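Local coordinates for serine protease (Nocardiopsis alba, PDB 2OUA), which probably cleaves peptide bonds as an acid-stable endopeptidase of the chymotrypsin-like S1 family, this chain being its protease domain, at residues Q173-N176 against P177-N180. Residues are numbered along the deposited sequence; the frame is centred on the assembly and turned at random.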
loop_
_atom_site.group_PDB
_atom_site.type_symbol
_atom_site.label_atom_id
_atom_site.label_comp_id
_atom_site.label_asym_id
_atom_site.label_seq_id
_atom_site.Cartn_x
_atom_site.Cartn_y
_atom_site.Cartn_z
ATOM N N GLN A 173 -3.777 -5.087 3.402
ATOM C CA GLN A 173 -4.474 -4.401 4.477
ATOM C C GLN A 173 -5.477 -3.477 3.788
ATOM O O GLN A 173 -5.094 -2.664 2.944
ATOM C CB GLN A 173 -3.472 -3.579 5.297
ATOM C CG GLN A 173 -4.058 -2.387 6.050
ATOM C CD GLN A 173 -4.866 -2.791 7.265
ATOM O OE1 GLN A 173 -4.376 -3.507 8.139
ATOM N NE2 GLN A 173 -6.112 -2.322 7.336
ATOM N N GLU A 174 -6.754 -3.615 4.127
ATOM C CA GLU A 174 -7.796 -2.791 3.522
ATOM C C GLU A 174 -7.503 -1.315 3.749
ATOM O O GLU A 174 -7.050 -0.922 4.830
ATOM C CB GLU A 174 -9.164 -3.140 4.113
ATOM C CG GLU A 174 -9.707 -4.512 3.710
ATOM C CD GLU A 174 -10.242 -4.554 2.286
ATOM O OE1 GLU A 174 -10.505 -3.477 1.706
ATOM O OE2 GLU A 174 -10.421 -5.671 1.751
ATOM N N VAL A 175 -7.776 -0.495 2.740
ATOM C CA VAL A 175 -7.499 0.931 2.852
ATOM C C VAL A 175 -8.541 1.720 3.646
ATOM O O VAL A 175 -8.188 2.618 4.409
ATOM C CB VAL A 175 -7.336 1.580 1.449
ATOM C CG1 VAL A 175 -8.685 1.655 0.738
ATOM C CG2 VAL A 175 -6.714 2.970 1.589
ATOM N N ASN A 176 -9.816 1.388 3.489
ATOM C CA ASN A 176 -10.855 2.134 4.193
ATOM C C ASN A 176 -10.707 2.179 5.706
ATOM O O ASN A 176 -10.961 3.215 6.320
ATOM C CB ASN A 176 -12.243 1.628 3.795
ATOM C CG ASN A 176 -12.642 2.102 2.411
ATOM O OD1 ASN A 176 -12.126 3.110 1.927
ATOM N ND2 ASN A 176 -13.568 1.393 1.770
ATOM N N PRO A 177 -10.307 1.062 6.336
ATOM C CA PRO A 177 -10.155 1.106 7.791
ATOM C C PRO A 177 -9.124 2.156 8.222
ATOM O O PRO A 177 -9.240 2.740 9.302
ATOM C CB PRO A 177 -9.718 -0.314 8.131
ATOM C CG PRO A 177 -10.461 -1.132 7.107
ATOM C CD PRO A 177 -10.237 -0.325 5.841
ATOM N N MET A 178 -8.120 2.393 7.381
ATOM C CA MET A 178 -7.091 3.381 7.694
ATOM C C MET A 178 -7.646 4.791 7.499
ATOM O O MET A 178 -7.451 5.663 8.345
ATOM C CB MET A 178 -5.857 3.201 6.798
ATOM C CG MET A 178 -5.111 1.888 6.991
ATOM S SD MET A 178 -3.525 1.845 6.104
ATOM C CE MET A 178 -4.054 1.333 4.479
ATOM N N LEU A 179 -8.329 5.009 6.381
ATOM C CA LEU A 179 -8.906 6.313 6.085
ATOM C C LEU A 179 -9.891 6.708 7.177
ATOM O O LEU A 179 -9.907 7.853 7.630
ATOM C CB LEU A 179 -9.630 6.283 4.737
ATOM C CG LEU A 179 -8.786 5.858 3.532
ATOM C CD1 LEU A 179 -9.656 5.774 2.288
ATOM C CD2 LEU A 179 -7.655 6.847 3.335
ATOM N N ASN A 180 -10.708 5.750 7.600
ATOM C CA ASN A 180 -11.705 6.011 8.629
ATOM C C ASN A 180 -11.102 6.216 10.016
ATOM O O ASN A 180 -11.311 7.253 10.642
ATOM C CB ASN A 180 -12.734 4.877 8.675
ATOM C CG ASN A 180 -13.520 4.747 7.381
ATOM O OD1 ASN A 180 -13.916 5.747 6.784
ATOM N ND2 ASN A 180 -13.761 3.514 6.949
#
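Met-178 bends back over the end of strand 167-174, setting its methyl CE 4.0 Å from CG of Gln-173 and 3.8 Å from CA of Val-175. The chain is extended from CA to SD, and the turn about the last bond (chi3 -84°) brings the methyl back toward the strand, with Ala-62 and Val-156 also touching this side chain. Gln-173 has its own bend, at chi2, which carries the amide round so that NE2 donates to O of Glu-174 at 3.0 Å, within the carbonyl plane and on a lone pair. Because OE1 accepts from the backbone N of Asp-61, both ends of this buried amide are engaged and its rotation is fixed. Val-175 turns CG2 onto Leu-179, 4.1 Å from its CG, the two side chains meeting at a slant. OD1 of Asn-176, hydrogen-bonded to Ser-91, touches CD1 of Leu-179 at 3.7 Å. The ring of Pro-177 lies against Glu-174, CD reaching CB at 3.5 Å, while the carboxylate leads off to Arg-117 and Thr-132. Along the backbone, O of Val-175 takes a nearly straight bond from N of Leu-179 and a weak one from N of Met-178; O of Asn-176 accepts from N of Asn-180 at 2.9 Å. Here a strand of the six-stranded antiparallel barrel of the chymotrypsin-like fold passes into the short C-terminal helix 176-181, linking apolar packing to a glutamine that probably helps position the backbone of Asp-61, the predicted charge-relay aspartate.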